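Local coordinates for hypothetical protein (Parabacteroides merdae, PDB 4OO3), which probably acts as an NAD(P)-dependent oxidoreductase, pairing a Rossmann-fold domain with a C-terminal mixed-sheet domain, although its substrate is not established, at residues G20-H23 with A24-Q28; T45-D48 with V49-L53; K54-Q57 with G58-R62; Q401-E404 with H405-Y409. All coordinates share one frame; numbering follows the deposited sequence. Where two conformers were deposited one is given.

Contact 1 of 4, residues G20-H23 with A24-Q28; sequences GHFH and AALVQ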
loop_
_atom_site.group_PDB
_atom_site.type_symbol
_atom_site.label_atom_id
_atom_site.label_comp_id
_atom_site.label_asym_id
_atom_site.label_seq_id
_atom_site.Cartn_x
_atom_site.Cartn_y
_atom_site.Cartn_z
ATOM N N GLY A 20 -14.427 -2.114 -6.560
ATOM C CA GLY A 20 -15.010 -2.570 -5.299
ATOM C C GLY A 20 -14.367 -1.973 -4.069
ATOM O O GLY A 20 -14.623 -2.435 -2.966
ATOM N N HIS A 21 -13.552 -0.937 -4.261
ATOM C CA HIS A 21 -12.899 -0.213 -3.173
ATOM C C HIS A 21 -12.887 1.284 -3.527
ATOM O O HIS A 21 -12.943 1.640 -4.703
ATOM C CB HIS A 21 -11.471 -0.742 -2.981
ATOM C CG HIS A 21 -10.808 -0.255 -1.729
ATOM N ND1 HIS A 21 -10.012 0.868 -1.697
ATOM C CD2 HIS A 21 -10.833 -0.730 -0.462
ATOM C CE1 HIS A 21 -9.574 1.066 -0.469
ATOM N NE2 HIS A 21 -10.061 0.111 0.301
ATOM N N PHE A 22 -12.813 2.148 -2.514
ATOM C CA PHE A 22 -12.760 3.616 -2.672
ATOM C C PHE A 22 -11.646 4.080 -3.612
ATOM O O PHE A 22 -11.776 5.082 -4.314
ATOM C CB PHE A 22 -12.582 4.257 -1.274
ATOM C CG PHE A 22 -12.317 5.749 -1.282
ATOM C CD1 PHE A 22 -13.081 6.613 -2.055
ATOM C CD2 PHE A 22 -11.333 6.289 -0.463
ATOM C CE1 PHE A 22 -12.849 7.978 -2.042
ATOM C CE2 PHE A 22 -11.097 7.654 -0.440
ATOM C CZ PHE A 22 -11.856 8.499 -1.232
ATOM N N HIS A 23 -10.528 3.357 -3.607
ATOM C CA HIS A 23 -9.358 3.735 -4.422
ATOM C C HIS A 23 -9.627 3.733 -5.926
ATOM O O HIS A 23 -9.020 4.515 -6.657
ATOM C CB HIS A 23 -8.147 2.859 -4.108
ATOM C CG HIS A 23 -7.590 3.075 -2.739
ATOM N ND1 HIS A 23 -6.646 2.244 -2.179
ATOM C CD2 HIS A 23 -7.863 4.017 -1.806
ATOM C CE1 HIS A 23 -6.351 2.670 -0.965
ATOM N NE2 HIS A 23 -7.074 3.746 -0.717
ATOM N N ALA A 24 -10.543 2.884 -6.385
ATOM C CA ALA A 24 -10.994 2.951 -7.771
ATOM C C ALA A 24 -11.498 4.359 -8.110
ATOM O O ALA A 24 -11.231 4.878 -9.195
ATOM C CB ALA A 24 -12.082 1.919 -8.033
ATOM N N ALA A 25 -12.220 4.977 -7.181
ATOM C CA ALA A 25 -12.723 6.337 -7.382
ATOM C C ALA A 25 -11.669 7.392 -7.079
ATOM O O ALA A 25 -11.614 8.415 -7.743
ATOM C CB ALA A 25 -13.965 6.579 -6.537
ATOM N N LEU A 26 -10.823 7.141 -6.085
ATOM C CA LEU A 26 -9.842 8.134 -5.646
ATOM C C LEU A 26 -8.933 8.580 -6.784
ATOM O O LEU A 26 -8.455 9.708 -6.788
ATOM C CB LEU A 26 -9.002 7.583 -4.490
ATOM C CG LEU A 26 -8.152 8.556 -3.671
ATOM C CD1 LEU A 26 -8.953 9.790 -3.280
ATOM C CD2 LEU A 26 -7.610 7.857 -2.431
ATOM N N VAL A 27 -8.702 7.697 -7.750
ATOM C CA VAL A 27 -7.947 8.049 -8.952
ATOM C C VAL A 27 -8.551 9.264 -9.653
ATOM O O VAL A 27 -7.829 10.076 -10.233
ATOM C CB VAL A 27 -7.895 6.863 -9.948
ATOM C CG1 VAL A 27 -7.343 7.296 -11.300
ATOM C CG2 VAL A 27 -7.055 5.725 -9.376
ATOM N N GLN A 28 -9.876 9.375 -9.592
ATOM C CA GLN A 28 -10.619 10.434 -10.266
ATOM C C GLN A 28 -11.015 11.586 -9.337
ATOM O O GLN A 28 -11.812 12.446 -9.719
ATOM C CB GLN A 28 -11.874 9.836 -10.900
ATOM C CG GLN A 28 -11.591 8.825 -11.990
ATOM C CD GLN A 28 -12.866 8.280 -12.592
ATOM O OE1 GLN A 28 -13.739 9.039 -13.031
ATOM N NE2 GLN A 28 -12.997 6.961 -12.600
#

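Contact 2 of 4, residues T45-D48 with V49-L53; sequences TGFD and VDEHL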
loop_
_atom_site.group_PDB
_atom_site.type_symbol
_atom_site.label_atom_id
_atom_site.label_comp_id
_atom_site.label_asym_id
_atom_site.label_seq_id
_atom_site.Cartn_x
_atom_site.Cartn_y
_atom_site.Cartn_z
ATOM N N THR A 45 -23.497 -6.038 -12.102
ATOM C CA THR A 45 -24.482 -5.234 -11.389
ATOM C C THR A 45 -24.277 -5.449 -9.898
ATOM O O THR A 45 -23.771 -6.485 -9.489
ATOM C CB THR A 45 -25.921 -5.661 -11.734
ATOM O OG1 THR A 45 -26.080 -7.053 -11.438
ATOM C CG2 THR A 45 -26.235 -5.426 -13.213
ATOM N N GLY A 46 -24.654 -4.472 -9.083
ATOM C CA GLY A 46 -24.655 -4.662 -7.641
ATOM C C GLY A 46 -24.080 -3.528 -6.826
ATOM O O GLY A 46 -23.765 -2.462 -7.340
ATOM N N PHE A 47 -23.957 -3.795 -5.533
ATOM C CA PHE A 47 -23.500 -2.835 -4.541
ATOM C C PHE A 47 -22.174 -2.162 -4.904
ATOM O O PHE A 47 -22.068 -0.934 -4.859
ATOM C CB PHE A 47 -23.371 -3.554 -3.195
ATOM C CG PHE A 47 -22.810 -2.700 -2.092
ATOM C CD1 PHE A 47 -23.613 -1.781 -1.432
ATOM C CD2 PHE A 47 -21.484 -2.834 -1.705
ATOM C CE1 PHE A 47 -23.102 -0.997 -0.417
ATOM C CE2 PHE A 47 -20.964 -2.053 -0.690
ATOM C CZ PHE A 47 -21.773 -1.134 -0.041
ATOM N N ASP A 48 -21.175 -2.966 -5.260
ATOM C CA ASP A 48 -19.812 -2.459 -5.468
ATOM C C ASP A 48 -19.753 -1.349 -6.516
ATOM O O ASP A 48 -19.230 -0.274 -6.239
ATOM C CB ASP A 48 -18.848 -3.592 -5.848
ATOM C CG ASP A 48 -18.593 -4.574 -4.702
ATOM O OD1 ASP A 48 -18.771 -4.228 -3.515
ATOM O OD2 ASP A 48 -18.195 -5.713 -5.000
ATOM N N VAL A 49 -20.300 -1.595 -7.706
ATOM C CA VAL A 49 -20.316 -0.567 -8.769
ATOM C C VAL A 49 -21.203 0.640 -8.427
ATOM O O VAL A 49 -20.844 1.767 -8.742
ATOM C CB VAL A 49 -20.725 -1.141 -10.153
ATOM C CG1 VAL A 49 -22.185 -1.588 -10.168
ATOM C CG2 VAL A 49 -20.472 -0.117 -11.258
ATOM N N ASP A 50 -22.350 0.404 -7.789
ATOM C CA ASP A 50 -23.240 1.493 -7.369
ATOM C C ASP A 50 -22.523 2.435 -6.415
ATOM O O ASP A 50 -22.654 3.655 -6.518
ATOM C CB ASP A 50 -24.503 0.959 -6.681
ATOM C CG ASP A 50 -25.404 0.162 -7.616
ATOM O OD1 ASP A 50 -25.234 0.244 -8.851
ATOM O OD2 ASP A 50 -26.295 -0.551 -7.102
ATOM N N GLU A 51 -21.774 1.865 -5.478
ATOM C CA GLU A 51 -21.000 2.669 -4.539
ATOM C C GLU A 51 -19.888 3.436 -5.241
ATOM O O GLU A 51 -19.605 4.578 -4.890
ATOM C CB GLU A 51 -20.407 1.797 -3.438
ATOM C CG GLU A 51 -21.449 1.233 -2.498
ATOM C CD GLU A 51 -22.195 2.322 -1.768
ATOM O OE1 GLU A 51 -21.561 3.009 -0.949
ATOM O OE2 GLU A 51 -23.405 2.491 -2.019
ATOM N N HIS A 52 -19.260 2.814 -6.233
ATOM C CA HIS A 52 -18.230 3.499 -6.994
ATOM C C HIS A 52 -18.816 4.699 -7.726
ATOM O O HIS A 52 -18.245 5.791 -7.690
ATOM C CB HIS A 52 -17.555 2.565 -7.996
ATOM C CG HIS A 52 -16.683 3.285 -8.970
ATOM N ND1 HIS A 52 -15.406 3.692 -8.660
ATOM C CD2 HIS A 52 -16.923 3.718 -10.229
ATOM C CE1 HIS A 52 -14.888 4.332 -9.692
ATOM N NE2 HIS A 52 -15.788 4.359 -10.660
ATOM N N LEU A 53 -19.952 4.494 -8.391
ATOM C CA LEU A 53 -20.593 5.562 -9.156
ATOM C C LEU A 53 -21.033 6.727 -8.272
ATOM O O LEU A 53 -20.915 7.881 -8.681
ATOM C CB LEU A 53 -21.783 5.021 -9.963
ATOM C CG LEU A 53 -21.434 4.023 -11.077
ATOM C CD1 LEU A 53 -22.697 3.578 -11.795
ATOM C CD2 LEU A 53 -20.432 4.609 -12.060
HETATM O O HOH W 1 -25.914 -2.310 -10.131
#

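Contact 3 of 4, residues K54-Q57 with G58-R62; sequences KRIQ and GFNTR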
loop_
_atom_site.group_PDB
_atom_site.type_symbol
_atom_site.label_atom_id
_atom_site.label_comp_id
_atom_site.label_asym_id
_atom_site.label_seq_id
_atom_site.Cartn_x
_atom_site.Cartn_y
_atom_site.Cartn_z
ATOM N N LYS A 54 -21.532 6.427 -7.070
ATOM C CA LYS A 54 -21.847 7.472 -6.068
ATOM C C LYS A 54 -20.652 8.361 -5.749
ATOM O O LYS A 54 -20.784 9.577 -5.665
ATOM C CB LYS A 54 -22.327 6.857 -4.756
ATOM C CG LYS A 54 -23.787 6.442 -4.731
ATOM C CD LYS A 54 -24.315 6.483 -3.302
ATOM C CE LYS A 54 -25.571 5.649 -3.128
ATOM N NZ LYS A 54 -25.249 4.201 -3.009
ATOM N N ARG A 55 -19.489 7.746 -5.556
ATOM C CA ARG A 55 -18.283 8.486 -5.212
ATOM C C ARG A 55 -17.890 9.440 -6.320
ATOM O O ARG A 55 -17.562 10.596 -6.061
ATOM C CB ARG A 55 -17.130 7.533 -4.927
ATOM C CG ARG A 55 -17.308 6.734 -3.651
ATOM C CD ARG A 55 -16.339 5.574 -3.579
ATOM N NE ARG A 55 -16.725 4.672 -2.497
ATOM C CZ ARG A 55 -16.821 3.347 -2.585
ATOM N NH1 ARG A 55 -16.517 2.688 -3.703
ATOM N NH2 ARG A 55 -17.206 2.665 -1.514
ATOM N N ILE A 56 -17.937 8.957 -7.559
ATOM C CA ILE A 56 -17.623 9.798 -8.719
ATOM C C ILE A 56 -18.566 10.994 -8.818
ATOM O O ILE A 56 -18.131 12.110 -9.097
ATOM C CB ILE A 56 -17.725 9.035 -10.053
ATOM C CG1 ILE A 56 -16.785 7.823 -10.079
ATOM C CG2 ILE A 56 -17.419 9.979 -11.214
ATOM C CD1 ILE A 56 -15.314 8.143 -9.890
ATOM N N GLN A 57 -19.858 10.752 -8.617
ATOM C CA GLN A 57 -20.843 11.810 -8.747
ATOM C C GLN A 57 -20.710 12.822 -7.605
ATOM O O GLN A 57 -20.993 14.008 -7.797
ATOM C CB GLN A 57 -22.260 11.231 -8.814
ATOM C CG GLN A 57 -23.341 12.252 -9.153
ATOM C CD GLN A 57 -23.181 12.870 -10.538
ATOM O OE1 GLN A 57 -22.412 12.381 -11.370
ATOM N NE2 GLN A 57 -23.915 13.946 -10.791
ATOM N N GLY A 58 -20.278 12.356 -6.429
ATOM C CA GLY A 58 -19.907 13.251 -5.329
ATOM C C GLY A 58 -18.774 14.196 -5.710
ATOM O O GLY A 58 -18.809 15.387 -5.384
ATOM N N PHE A 59 -17.771 13.675 -6.414
ATOM C CA PHE A 59 -16.705 14.523 -6.945
ATOM C C PHE A 59 -17.247 15.548 -7.954
ATOM O O PHE A 59 -16.797 16.690 -7.982
ATOM C CB PHE A 59 -15.594 13.689 -7.609
ATOM C CG PHE A 59 -14.968 12.638 -6.715
ATOM C CD1 PHE A 59 -14.939 12.774 -5.324
ATOM C CD2 PHE A 59 -14.365 11.521 -7.281
ATOM C CE1 PHE A 59 -14.349 11.801 -4.528
ATOM C CE2 PHE A 59 -13.770 10.554 -6.489
ATOM C CZ PHE A 59 -13.758 10.694 -5.113
ATOM N N ASN A 60 -18.206 15.138 -8.779
ATOM C CA ASN A 60 -18.792 16.020 -9.801
ATOM C C ASN A 60 -19.691 17.119 -9.230
ATOM O O ASN A 60 -19.929 18.119 -9.895
ATOM C CB ASN A 60 -19.628 15.219 -10.817
ATOM C CG ASN A 60 -18.790 14.412 -11.793
ATOM O OD1 ASN A 60 -17.558 14.471 -11.808
ATOM N ND2 ASN A 60 -19.475 13.640 -12.629
ATOM N N THR A 61 -20.211 16.922 -8.023
ATOM C CA THR A 61 -21.189 17.845 -7.431
ATOM C C THR A 61 -20.647 18.603 -6.219
ATOM O O THR A 61 -21.395 19.316 -5.556
ATOM C CB THR A 61 -22.452 17.081 -6.981
ATOM O OG1 THR A 61 -22.068 15.985 -6.140
ATOM C CG2 THR A 61 -23.201 16.546 -8.183
ATOM N N ARG A 62 -19.358 18.453 -5.921
ATOM C CA ARG A 62 -18.779 19.086 -4.737
ATOM C C ARG A 62 -18.566 20.576 -4.976
ATOM O O ARG A 62 -18.455 21.019 -6.116
ATOM C CB ARG A 62 -17.455 18.420 -4.348
ATOM C CG ARG A 62 -16.259 18.886 -5.158
ATOM C CD ARG A 62 -15.022 18.048 -4.876
ATOM N NE ARG A 62 -13.990 18.324 -5.878
ATOM C CZ ARG A 62 -13.089 17.450 -6.317
ATOM N NH1 ARG A 62 -13.056 16.208 -5.849
ATOM N NH2 ARG A 62 -12.211 17.825 -7.240
#

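Contact 4 of 4, residues Q401-E404 with H405-Y409; sequences QVTE and HFLDY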
loop_
_atom_site.group_PDB
_atom_site.type_symbol
_atom_site.label_atom_id
_atom_site.label_comp_id
_atom_site.label_asym_id
_atom_site.label_seq_id
_atom_site.Cartn_x
_atom_site.Cartn_y
_atom_site.Cartn_z
ATOM N N GLN A 401 -0.321 11.686 -5.521
ATOM C CA GLN A 401 1.070 11.769 -5.949
ATOM C C GLN A 401 1.460 10.538 -6.763
ATOM O O GLN A 401 2.166 10.657 -7.763
ATOM C CB GLN A 401 2.010 11.907 -4.749
ATOM C CG GLN A 401 1.995 13.268 -4.088
ATOM C CD GLN A 401 2.830 13.294 -2.818
ATOM O OE1 GLN A 401 4.025 12.982 -2.845
ATOM N NE2 GLN A 401 2.208 13.664 -1.695
ATOM N N VAL A 402 0.988 9.367 -6.336
ATOM C CA VAL A 402 1.252 8.125 -7.058
ATOM C C VAL A 402 0.607 8.171 -8.437
ATOM O O VAL A 402 1.240 7.819 -9.434
ATOM C CB VAL A 402 0.744 6.874 -6.298
ATOM C CG1 VAL A 402 1.046 5.602 -7.085
ATOM C CG2 VAL A 402 1.380 6.787 -4.917
ATOM N N THR A 403 -0.649 8.603 -8.493
ATOM C CA THR A 403 -1.377 8.690 -9.763
ATOM C C THR A 403 -0.661 9.620 -10.743
ATOM O O THR A 403 -0.482 9.272 -11.910
ATOM C CB THR A 403 -2.837 9.149 -9.549
ATOM O OG1 THR A 403 -3.460 8.321 -8.560
ATOM C CG2 THR A 403 -3.628 9.054 -10.824
ATOM N N GLU A 404 -0.239 10.785 -10.251
ATOM C CA GLU A 404 0.555 11.748 -11.030
ATOM C C GLU A 404 1.865 11.154 -11.518
ATOM O O GLU A 404 2.249 11.363 -12.671
ATOM C CB GLU A 404 0.889 12.979 -10.194
ATOM C CG GLU A 404 -0.291 13.885 -9.907
ATOM C CD GLU A 404 0.031 14.933 -8.856
ATOM O OE1 GLU A 404 1.158 15.480 -8.886
ATOM O OE2 GLU A 404 -0.840 15.198 -7.995
ATOM N N HIS A 405 2.553 10.432 -10.633
ATOM C CA HIS A 405 3.791 9.739 -10.996
ATOM C C HIS A 405 3.516 8.754 -12.134
ATOM O O HIS A 405 4.276 8.691 -13.099
ATOM C CB HIS A 405 4.415 9.043 -9.771
ATOM C CG HIS A 405 5.679 8.286 -10.069
ATOM N ND1 HIS A 405 5.684 6.956 -10.441
ATOM C CD2 HIS A 405 6.981 8.666 -10.029
ATOM C CE1 HIS A 405 6.929 6.553 -10.631
ATOM N NE2 HIS A 405 7.736 7.571 -10.385
ATOM N N PHE A 406 2.404 8.025 -12.037
ATOM C CA PHE A 406 2.006 7.059 -13.067
ATOM C C PHE A 406 1.691 7.748 -14.393
ATOM O O PHE A 406 2.156 7.313 -15.446
ATOM C CB PHE A 406 0.803 6.228 -12.590
ATOM C CG PHE A 406 0.259 5.287 -13.631
ATOM C CD1 PHE A 406 0.846 4.050 -13.848
ATOM C CD2 PHE A 406 -0.845 5.644 -14.401
ATOM C CE1 PHE A 406 0.341 3.186 -14.806
ATOM C CE2 PHE A 406 -1.346 4.786 -15.362
ATOM C CZ PHE A 406 -0.755 3.553 -15.564
ATOM N N LEU A 407 0.918 8.828 -14.343
ATOM C CA LEU A 407 0.588 9.585 -15.557
ATOM C C LEU A 407 1.813 10.214 -16.234
ATOM O O LEU A 407 1.839 10.348 -17.456
ATOM C CB LEU A 407 -0.451 10.669 -15.253
ATOM C CG LEU A 407 -1.839 10.174 -14.847
ATOM C CD1 LEU A 407 -2.671 11.327 -14.311
ATOM C CD2 LEU A 407 -2.545 9.498 -16.014
ATOM N N ASP A 408 2.810 10.613 -15.448
ATOM C CA ASP A 408 4.093 11.074 -16.004
ATOM C C ASP A 408 4.796 9.949 -16.727
ATOM O O ASP A 408 5.212 10.093 -17.873
ATOM C CB ASP A 408 5.041 11.575 -14.906
ATOM C CG ASP A 408 4.971 13.061 -14.706
ATOM O OD1 ASP A 408 4.964 13.795 -15.714
ATOM O OD2 ASP A 408 4.945 13.497 -13.539
ATOM N N TYR A 409 4.940 8.822 -16.042
ATOM C CA TYR A 409 5.745 7.746 -16.580
ATOM C C TYR A 409 5.113 7.062 -17.786
ATOM O O TYR A 409 5.819 6.416 -18.563
ATOM C CB TYR A 409 6.192 6.777 -15.476
ATOM C CG TYR A 409 7.496 7.263 -14.882
ATOM C CD1 TYR A 409 8.673 7.215 -15.637
ATOM C CD2 TYR A 409 7.556 7.830 -13.613
ATOM C CE1 TYR A 409 9.874 7.684 -15.135
ATOM C CE2 TYR A 409 8.759 8.304 -13.104
ATOM C CZ TYR A 409 9.913 8.228 -13.867
ATOM O OH TYR A 409 11.111 8.692 -13.370
#

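Contact 1 of 4, residues G20-H23 with A24-Q28
L26 reaches back one helical turn to two aromatic side chains at once. Its CD2 sits between the rings, 3.9 Å from CD2 of H23, whose side chain runs alongside in the same direction, and 4.0 Å from CE2 of F22. CD1 makes the closer phenyl contact, 3.8 Å from CZ of F22, to be read with caution because that ring was modelled in two conformers. With CG trans to the backbone N (chi1 -166°), L26 lays its fork back along the helix toward both rings. Cutting L26 back to an alanine is likely to leave the imidazole of H23 without its aliphatic neighbour and the phenyl ring freer to turn.

The backbone beneath carries the turn: L26 N bonds to F22 O at 2.9 Å, in the plane of that carbonyl. Upstream, H21 is the N-cap, its ring nitrogen ND1 accepting from H23 N at 3.2 Å in a nearly straight bond (170°). The same imidazole comes edge-on to H23, its CE1 3.4 Å above the centre of the H23 ring.

Helix 22-26 follows the first strand of the Rossmann sheet, 14-17. H23 uses both ring nitrogens further out, ND1 on D118 and NE2 on H395. Gripped by two polar partners and flanked by L26 and H21, its imidazole is probably fixed in rotation as well as position, joining the Rossmann core to helix 395-412.

Contact 2 of 4, residues T45-D48 with V49-L53
F47 O receives E51 N at 2.9 Å, the shortest of three backbone bonds that open helix 47-61. D50 N bonds to G46 O at 3.2 Å and H52 N to D48 O at 3.1 Å. A water closes the outer side of the turn: it accepts from G46 N at 2.7 Å and donates to D50 OD1 at 2.9 Å, linking the backbone before the helix to an acid in its first turn. G46 is the N-cap, in a backbone conformation where a side chain would press on the preceding carbonyl. The carboxylate of D50 also lies against G46 O, acceptor to acceptor, an unfavourable approach that the water and the helix N-terminus probably offset. D48 OD2 accepts from the indole NH of W205.

This is the start of the second helix of the Rossmann domain, in the beta-alpha-beta crossover from strand 38-43 to strand 70-75.

Along the outer side, E51 lies over one face of F47 in a CH-pi contact, its CG 3.6 Å from the ring centroid and 19° off the normal. A bend at chi2 (-62°) folds the chain over the ring. The carboxylate plane lies almost parallel to the phenyl, at 5°, and OE2 goes on to a salt bridge with K54. Losing CG and the carboxylate to a serine is likely to strip the F47 face of its aliphatic cover and K54 of this charged mate. On the inner side V49 sets CG1 3.4 Å from G46 O and packs on V41 and A43 of the neighbouring strand, while H52 turns to A24 and A25.

Contact 3 of 4, residues K54-Q57 with G58-R62
K54 to T61 continue helix 47-61 through its later turns with successive i to i+4 backbone bonds, from G58 N on K54 O at 2.9 Å to a weak one, T61 N on Q57 O. That last carbonyl has a second donor: T61 OG1 bonds to Q57 O at 2.8 Å. The hydroxyl is placed by a first torsion of 52°, which swings OG1 back over the preceding turn. Q57, bent at chi2, carries OE1 to within 3.4 Å of N60 ND2 for a weak bond, the two amide planes standing 80° apart. N60 has firmer partners beyond the helix, OD1 on T67 and ND2 on the carbonyl of W69, which tie its amide to the segment leading into strand 70-75.

On the buried side F59 lays its ring over a carbonyl, R55 O lying 3.3 Å above the centre of the face. I56 approaches the same ring more loosely, CD1 to F59 CD2 at 4.4 Å. The threonine hydroxyl bonded four residues back is a common feature of helices. This one is the amphipathic helix of the Rossmann beta-alpha-beta crossover 38-43, 47-61, 70-75, and I56 and F59 on its apolar side pack on A25 of helix 22-26.

Contact 4 of 4, residues Q401-E404 with H405-Y409
L407 folds back on T403 because its CG stands opposite its own carbonyl carbon (chi1 -66°), which puts CG 3.4 Å from T403 O. From there CD1 comes within 4.3 Å of T403 CG2, a loose meeting of methyls. T403 itself sends OG1 back to the carbonyl of F399, one turn earlier, and its methyl meets V27. For F406, CG lies trans to the backbone N (chi1 175°) and the ring is led off the helix toward M144 and Y146, while CB rests 3.4 Å from T403 O. With V402 and F406 both on Y146, helix 395-412, part of the C-terminal family region, packs on the Rossmann sheet at its strand 145-147.

These side chains hang on regular i to i+4 bonds, among them L407 N to T403 O at 2.8 Å and H405 N to Q401 O at 2.9 Å. Further round, Y409 sets its CD2 edge 3.2 Å above the H405 ring plane, toward the ring's rim.

The outer face carries acids in successive turns: E404 OE1 and D408 OD2 are 6.3 Å apart. Any mutual repulsion is probably mild at that separation, and the salt bridge from D408 to K411 would offset it further.

Helix 47-61 is shared by contacts 2 and 3, which adjoin in sequence and describe its opening and its later turns; contact 1 lies beside it, with A25 meeting H52 of the one and F59 of the other. Contact 4 lies on a different helix, 395-412, its centre 15 Å from that of contact 1, which it touches through V27 and T403. Contacts 1 and 4 are the more buried, with four of their touching residues buried in each, whereas 2 and 3 are richer in exposed residues. Chemistry follows place: imidazole capping beside helix 395-412, water and acids at a helix start, hydroxyl and amide in later turns, apolar and aromatic side chains mid-helix with acids outside.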